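Local coordinates for cytochrome cL (Hyphomicrobium denitrificans, PDB 2D0W), which carries electrons through a covalently bound heme in the periplasm and probably serves as electron acceptor for methanol dehydrogenase during methanol oxidation, at residues 116-119 / 120-124; 73-77 / 78-82; 128-132 / 133-137. All blocks are in the same frame, centred on the assembly; numbering follows the deposited sequence.

Contact 1: residues 116-119 / 120-124; sequences LKLI and AWIRH
L118 and I122, one helical turn apart, meet through their branch ends: CD1 of L118 lies 4.1 Å from CD1 of I122, the two side chains crossing at a slant. L118 turns its CG anti to the backbone N (chi1 171°), which sets CG beside the carbonyl carbon, with CD1 the branch nearest I122, while I122 sends CG1 back beside its own N (chi1 -63°), where that atom comes within 3.5 Å of the L118 carbonyl O. Both line the heme pocket, and L118 also lies near C59, a covalent heme attachment point. The same spacing pairs I119 with R123 on another side of the helix. There R123 rests its CG 3.4 Å from I119 O, and a bend in the chain beyond it leads out to a salt bridge with D88 and a hydrogen bond to the carbonyl of N85. The backbone beneath is ordinary alpha helix: I122 N reaches L118 O at 3.0 Å, and R123 N reaches I119 O at 2.9 Å. W121 swings away from this turn to meet the rings of Y55, F147 and W152, while I119 faces F92 and I95 of helix 88-97. The result is a helix with differentiated sides, one aliphatic toward heme and one aromatic, with the arginine's charge carried past the apolar contacts to acidic and carbonyl partners that probably offset the cost of burying it.

Contact 2: residues 73-77 / 78-82; sequences PGLND and SYWTY. With ZN (zinc ion), chain E; HEM (protoporphyrin IX containing Fe), chain H.
D77 and Y79 grip one zinc ion from adjoining parts of the loop: OD2 of D77 binds the zinc ion at 2.3 Å, and the main-chain O of Y79 does so at the same distance. The carbonyl O of G74 and two waters complete the five ligands. With CG between the backbone N and the carbonyl carbon (chi1 68°), the D77 carboxylate comes round to the metal and presents OD2 to it. One metal-bound water donates to D77 O and lies over a face of the W80 ring; the other donates to heme O2A, linking zinc to propionate. T81 N donates to heme O2A at 2.7 Å and Y82 N to heme O1A at 3.1 Å, while the W80 ring meets this propionate edge-on. The second propionate takes a very short hydrogen bond, 2.5 Å, from Y82 OH to heme O1D. A phenylalanine in place of Y82 would probably leave O1D without this donor and the propionate freer to turn. L75 lays CD2 3.8 Å from heme C3A. Farther out, Q126 donates to D77 O, and the backbones of N76 and K127 are hydrogen-bonded. The zinc-bound water and the two N-H donors are likely to stabilise the charge of the first propionate, as the Y82 hydroxyl does that of the second, and the bond from axial H63 to P73 O probably fixes the imidazole's rotation at the iron, as in other c-type cytochromes.

Contact 3: residues 128-132 / 133-137; sequences DDVAD and ADWLS
V130 is the side chain round which this double turn closes, meeting A133, W135 and L136. Its CB lies 3.8 Å from CB of A133 and equally far from CD1 of L136. Beyond that the valine forks. CG1, anti to the carbonyl carbon (chi1 -70°), extends to CZ2 of W135 at 4.0 Å, with the two side chains crossing at about a right angle; CG2 stays against L136, 4.1 Å from its CD1. The indole curls back over A133, whose methyl sits 3.5 Å above one face of the W135 ring, toward its rim. Two successive type I beta turns, V130 to A133 and A133 to L136, bring these groups together. The first is closed by A133 N donating to V130 O at 2.9 Å. On the outer side, OD1 of D134 stands 3.0 Å from the carbonyl O of D132, two acceptors side by side, while the other carboxylate oxygen, OD2, takes a hydrogen bond from T86. The loop bridges helix 112-124 and helix 138-143: V130 and L136 both rest on F144 just past the latter, K141 within it bonds the carbonyls of A131 and A133, S137 stands at its N-cap, and W135 touches Q126 just after the end of helix 112-124.

Overall arrangement
The three contacts run from core to surface. Contact 1, near the centre of the chain, is buried and wholly helical, whereas contacts 2 and 3 are partly buried loops farther out, with no regular helix or strand. Heme is shared by contacts 1 and 2: the helix offers it aliphatic branches, the loop offers donors and a metal for its propionates. Contact 3 binds neither heme nor zinc and relies on apolar side chains and turn geometry. R123 of contact 1 joins all three, packing against W80 of contact 2 and W135 of contact 3, and the two loops meet directly where S78 N probably hydrogen-bonds D128 OD2.

Contact 1: residues 116-119 / 120-124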
# COMPACT_ATOMS: atom_id res chain seq x y z
N LEU A 116 -2.76 2.83 -4.96
CA LEU A 116 -2.13 3.74 -3.98
C LEU A 116 -2.85 3.80 -2.65
O LEU A 116 -2.26 4.12 -1.62
CB LEU A 116 -1.96 5.14 -4.60
CG LEU A 116 -0.96 5.21 -5.73
CD1 LEU A 116 -0.93 6.63 -6.23
CD2 LEU A 116 0.45 4.73 -5.27
N LYS A 117 -4.16 3.57 -2.68
CA LYS A 117 -4.99 3.53 -1.48
C LYS A 117 -4.79 2.20 -0.76
O LYS A 117 -4.80 2.08 0.46
CB LYS A 117 -6.47 3.69 -1.85
CG LYS A 117 -6.88 5.09 -2.36
CD LYS A 117 -8.34 5.02 -2.84
CE LYS A 117 -8.93 6.37 -3.12
NZ LYS A 117 -8.12 6.99 -4.16
N LEU A 118 -4.65 1.17 -1.55
CA LEU A 118 -4.29 -0.15 -0.98
C LEU A 118 -2.99 -0.04 -0.18
O LEU A 118 -2.88 -0.56 0.93
CB LEU A 118 -4.11 -1.16 -2.11
CG LEU A 118 -3.52 -2.53 -1.74
CD1 LEU A 118 -4.30 -3.20 -0.60
CD2 LEU A 118 -3.44 -3.42 -3.03
N ILE A 119 -1.98 0.59 -0.77
CA ILE A 119 -0.66 0.71 -0.10
C ILE A 119 -0.84 1.55 1.21
O ILE A 119 -0.29 1.22 2.26
CB ILE A 119 0.34 1.31 -1.07
CG1 ILE A 119 0.75 0.28 -2.13
CG2 ILE A 119 1.60 1.89 -0.35
CD1 ILE A 119 1.55 0.84 -3.36
N ALA A 120 -1.63 2.62 1.16
CA ALA A 120 -1.89 3.43 2.37
C ALA A 120 -2.48 2.58 3.46
O ALA A 120 -2.15 2.75 4.64
CB ALA A 120 -2.83 4.61 2.08
N TRP A 121 -3.36 1.66 3.08
CA TRP A 121 -3.98 0.73 4.08
C TRP A 121 -2.93 -0.18 4.66
O TRP A 121 -2.91 -0.39 5.86
CB TRP A 121 -5.10 -0.16 3.50
CG TRP A 121 -5.72 -1.11 4.50
CD1 TRP A 121 -5.72 -2.49 4.47
CD2 TRP A 121 -6.41 -0.74 5.69
NE1 TRP A 121 -6.39 -3.00 5.56
CE2 TRP A 121 -6.82 -1.94 6.33
CE3 TRP A 121 -6.73 0.48 6.28
CZ2 TRP A 121 -7.53 -1.94 7.55
CZ3 TRP A 121 -7.43 0.48 7.51
CH2 TRP A 121 -7.82 -0.73 8.12
N ILE A 122 -2.10 -0.80 3.79
CA ILE A 122 -1.01 -1.65 4.25
C ILE A 122 -0.09 -0.93 5.24
O ILE A 122 0.29 -1.50 6.26
CB ILE A 122 -0.20 -2.29 3.06
CG1 ILE A 122 -1.11 -3.23 2.24
CG2 ILE A 122 1.09 -2.98 3.59
CD1 ILE A 122 -0.49 -3.61 0.86
N ARG A 123 0.26 0.32 4.97
CA ARG A 123 1.07 1.10 5.93
C ARG A 123 0.31 1.31 7.23
O ARG A 123 0.91 1.27 8.33
CB ARG A 123 1.51 2.45 5.35
CG ARG A 123 2.34 2.35 4.02
CD ARG A 123 3.45 1.34 4.21
NE ARG A 123 4.37 1.45 3.09
CZ ARG A 123 5.34 0.59 2.81
NH1 ARG A 123 5.53 -0.48 3.53
NH2 ARG A 123 6.11 0.83 1.76
N HIS A 124 -0.99 1.57 7.11
CA HIS A 124 -1.82 1.91 8.32
C HIS A 124 -1.97 0.79 9.38
O HIS A 124 -2.14 1.07 10.58
CB HIS A 124 -3.22 2.39 7.92
CG HIS A 124 -3.99 3.01 9.05
ND1 HIS A 124 -3.69 4.25 9.57
CD2 HIS A 124 -5.05 2.56 9.75
CE1 HIS A 124 -4.53 4.53 10.56
NE2 HIS A 124 -5.36 3.51 10.70

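Contact 2: residues 73-77 / 78-82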
# COMPACT_ATOMS: atom_id res chain seq x y z
N PRO A 73 2.77 -14.28 4.24
CA PRO A 73 3.37 -13.59 5.37
C PRO A 73 2.54 -12.45 5.98
O PRO A 73 1.59 -11.92 5.34
CB PRO A 73 4.71 -13.07 4.79
CG PRO A 73 4.47 -12.96 3.32
CD PRO A 73 3.61 -14.18 3.03
N GLY A 74 2.87 -12.10 7.22
CA GLY A 74 2.34 -10.89 7.89
C GLY A 74 2.85 -9.63 7.17
O GLY A 74 4.01 -9.57 6.74
N LEU A 75 2.00 -8.62 7.02
CA LEU A 75 2.39 -7.43 6.32
C LEU A 75 2.37 -6.29 7.32
O LEU A 75 2.63 -5.14 6.97
CB LEU A 75 1.42 -7.14 5.16
CG LEU A 75 1.23 -8.19 4.07
CD1 LEU A 75 0.15 -7.79 3.01
CD2 LEU A 75 2.62 -8.41 3.39
N ASN A 76 2.10 -6.63 8.58
CA ASN A 76 1.82 -5.61 9.58
C ASN A 76 2.99 -5.49 10.58
O ASN A 76 2.87 -4.86 11.62
CB ASN A 76 0.51 -5.96 10.30
CG ASN A 76 0.64 -7.20 11.15
OD1 ASN A 76 1.63 -7.95 11.02
ND2 ASN A 76 -0.33 -7.43 12.01
N ASP A 77 4.12 -6.09 10.23
CA ASP A 77 5.28 -6.05 11.13
C ASP A 77 6.51 -5.41 10.51
O ASP A 77 6.45 -4.94 9.37
CB ASP A 77 5.52 -7.44 11.77
CG ASP A 77 5.98 -8.49 10.79
OD1 ASP A 77 6.23 -9.63 11.26
OD2 ASP A 77 6.10 -8.20 9.58
N SER A 78 7.63 -5.37 11.24
CA SER A 78 8.80 -4.61 10.82
C SER A 78 9.62 -5.42 9.92
O SER A 78 10.51 -4.90 9.25
CB SER A 78 9.68 -4.18 12.01
OG SER A 78 9.97 -5.26 12.87
N TYR A 79 9.34 -6.71 9.88
CA TYR A 79 10.14 -7.59 9.06
C TYR A 79 9.68 -7.79 7.62
O TYR A 79 8.52 -8.08 7.39
CB TYR A 79 10.26 -8.95 9.76
CG TYR A 79 11.15 -9.84 8.97
CD1 TYR A 79 12.53 -9.83 9.20
CD2 TYR A 79 10.64 -10.65 7.95
CE1 TYR A 79 13.36 -10.62 8.47
CE2 TYR A 79 11.48 -11.43 7.18
CZ TYR A 79 12.84 -11.42 7.48
OH TYR A 79 13.73 -12.16 6.75
N TRP A 80 10.58 -7.64 6.64
CA TRP A 80 10.22 -7.84 5.22
C TRP A 80 11.14 -8.84 4.54
O TRP A 80 12.37 -8.72 4.61
CB TRP A 80 10.25 -6.52 4.45
CG TRP A 80 9.31 -5.53 4.99
CD1 TRP A 80 9.55 -4.61 5.97
CD2 TRP A 80 7.94 -5.37 4.62
NE1 TRP A 80 8.42 -3.87 6.23
CE2 TRP A 80 7.42 -4.32 5.41
CE3 TRP A 80 7.10 -6.01 3.72
CZ2 TRP A 80 6.09 -3.90 5.31
CZ3 TRP A 80 5.79 -5.60 3.62
CH2 TRP A 80 5.30 -4.54 4.41
N THR A 81 10.54 -9.82 3.87
CA THR A 81 11.30 -10.73 3.01
C THR A 81 12.12 -9.99 1.98
O THR A 81 13.26 -10.36 1.72
CB THR A 81 10.35 -11.72 2.26
OG1 THR A 81 9.67 -12.49 3.23
CG2 THR A 81 11.13 -12.70 1.35
N TYR A 82 11.51 -8.98 1.35
CA TYR A 82 12.16 -8.14 0.35
C TYR A 82 12.20 -6.76 1.00
O TYR A 82 11.17 -6.08 1.11
CB TYR A 82 11.30 -8.14 -0.92
CG TYR A 82 11.09 -9.52 -1.46
CD1 TYR A 82 12.10 -10.15 -2.23
CD2 TYR A 82 9.91 -10.23 -1.18
CE1 TYR A 82 11.92 -11.44 -2.71
CE2 TYR A 82 9.74 -11.52 -1.64
CZ TYR A 82 10.74 -12.13 -2.39
OH TYR A 82 10.53 -13.43 -2.82
ZN ZN E . 6.36 -8.90 7.45
CHA HEM H . 4.30 -11.93 -0.51
CHB HEM H . 1.15 -8.21 -0.73
CHC HEM H . -2.39 -11.06 -2.48
CHD HEM H . 0.35 -14.82 -1.09
C1A HEM H . 3.81 -10.62 -0.48
C2A HEM H . 4.54 -9.39 -0.24
C3A HEM H . 3.66 -8.38 -0.27
C4A HEM H . 2.33 -8.91 -0.57
CMA HEM H . 3.94 -6.86 -0.03
CAA HEM H . 6.04 -9.28 0.09
CBA HEM H . 6.16 -9.46 1.61
CGA HEM H . 7.58 -9.22 2.12
O1A HEM H . 8.41 -8.62 1.39
O2A HEM H . 7.87 -9.63 3.27
C1B HEM H . -0.07 -8.63 -1.27
C2B HEM H . -1.28 -7.87 -1.58
C3B HEM H . -2.14 -8.60 -2.10
C4B HEM H . -1.68 -9.96 -2.12
CMB HEM H . -1.38 -6.39 -1.22
CAB HEM H . -3.38 -8.12 -2.87
CBB HEM H . -3.28 -7.25 -3.83
C1C HEM H . -1.97 -12.35 -2.23
C2C HEM H . -2.65 -13.59 -2.65
C3C HEM H . -1.92 -14.61 -2.21
C4C HEM H . -0.68 -14.07 -1.62
CMC HEM H . -4.13 -13.60 -2.96
CAC HEM H . -2.28 -16.12 -2.05
CBC HEM H . -2.88 -16.69 -3.07
C1D HEM H . 1.67 -14.45 -0.90
C2D HEM H . 2.79 -15.35 -0.71
C3D HEM H . 4.02 -14.46 -0.54
C4D HEM H . 3.53 -13.10 -0.62
CMD HEM H . 2.74 -16.91 -0.69
CAD HEM H . 5.52 -14.87 -0.33
CBD HEM H . 6.12 -14.66 -1.72
CGD HEM H . 7.63 -14.60 -1.73
O1D HEM H . 8.23 -14.35 -2.79
O2D HEM H . 8.22 -14.79 -0.65
NA HEM H . 2.48 -10.28 -0.66
NB HEM H . -0.44 -9.93 -1.57
NC HEM H . -0.75 -12.68 -1.66
ND HEM H . 2.15 -13.15 -0.81
FE HEM H . 0.88 -11.48 -1.27
O HOH W 1 5.63 -6.58 7.20
O HOH W 2 7.13 -10.62 5.70

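Contact 3: residues 128-132 / 133-137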
# COMPACT_ATOMS: atom_id res chain seq x y z
N ASP A 128 4.14 -2.67 14.64
CA ASP A 128 5.49 -2.63 15.22
C ASP A 128 6.00 -1.18 15.24
O ASP A 128 5.38 -0.30 14.63
CB ASP A 128 6.47 -3.47 14.39
CG ASP A 128 6.30 -4.98 14.61
OD1 ASP A 128 5.54 -5.40 15.50
OD2 ASP A 128 6.94 -5.75 13.85
N ASP A 129 7.12 -0.94 15.91
CA ASP A 129 7.67 0.44 16.02
C ASP A 129 8.07 0.97 14.64
O ASP A 129 8.65 0.26 13.83
CB ASP A 129 8.89 0.50 16.98
CG ASP A 129 9.60 1.87 16.95
OD1 ASP A 129 10.68 1.97 16.33
OD2 ASP A 129 9.06 2.86 17.52
N VAL A 130 7.74 2.23 14.38
CA VAL A 130 8.02 2.87 13.09
C VAL A 130 9.13 3.95 13.08
O VAL A 130 9.29 4.70 12.09
CB VAL A 130 6.76 3.48 12.54
CG1 VAL A 130 5.81 2.35 12.12
CG2 VAL A 130 6.09 4.44 13.63
N ALA A 131 9.92 4.03 14.13
CA ALA A 131 10.99 5.06 14.15
C ALA A 131 11.98 4.89 12.96
O ALA A 131 12.51 5.86 12.43
CB ALA A 131 11.72 5.04 15.49
N ASP A 132 12.15 3.66 12.49
CA ASP A 132 13.04 3.39 11.38
C ASP A 132 12.31 3.29 10.03
O ASP A 132 12.93 2.96 9.01
CB ASP A 132 13.78 2.09 11.65
CG ASP A 132 15.27 2.19 11.38
OD1 ASP A 132 16.01 2.38 12.38
OD2 ASP A 132 15.72 2.06 10.21
N ALA A 133 11.00 3.59 10.02
CA ALA A 133 10.16 3.31 8.85
C ALA A 133 10.57 4.14 7.65
O ALA A 133 10.49 5.35 7.68
CB ALA A 133 8.67 3.53 9.20
N ASP A 134 11.03 3.48 6.58
CA ASP A 134 11.41 4.18 5.34
C ASP A 134 10.23 4.85 4.60
O ASP A 134 10.46 5.69 3.72
CB ASP A 134 12.15 3.24 4.36
CG ASP A 134 13.44 2.69 4.94
OD1 ASP A 134 13.80 3.03 6.09
OD2 ASP A 134 14.10 1.92 4.24
N TRP A 135 8.99 4.49 4.96
CA TRP A 135 7.78 4.97 4.25
C TRP A 135 7.02 6.11 4.92
O TRP A 135 5.97 6.56 4.41
CB TRP A 135 6.76 3.82 4.05
CG TRP A 135 6.12 3.35 5.35
CD1 TRP A 135 4.99 3.85 5.95
CD2 TRP A 135 6.56 2.28 6.17
NE1 TRP A 135 4.72 3.19 7.11
CE2 TRP A 135 5.66 2.20 7.27
CE3 TRP A 135 7.62 1.39 6.11
CZ2 TRP A 135 5.81 1.27 8.29
CZ3 TRP A 135 7.78 0.46 7.13
CH2 TRP A 135 6.88 0.42 8.21
N LEU A 136 7.49 6.51 6.10
CA LEU A 136 6.90 7.68 6.80
C LEU A 136 7.88 8.83 6.85
O LEU A 136 9.05 8.62 7.08
CB LEU A 136 6.47 7.31 8.24
CG LEU A 136 5.41 6.23 8.45
CD1 LEU A 136 5.32 5.87 9.91
CD2 LEU A 136 4.11 6.80 7.98
N SER A 137 7.38 10.04 6.67
CA SER A 137 8.18 11.24 6.93
C SER A 137 8.44 11.45 8.40
O SER A 137 7.86 10.79 9.27
CB SER A 137 7.45 12.49 6.42
OG SER A 137 6.37 12.84 7.28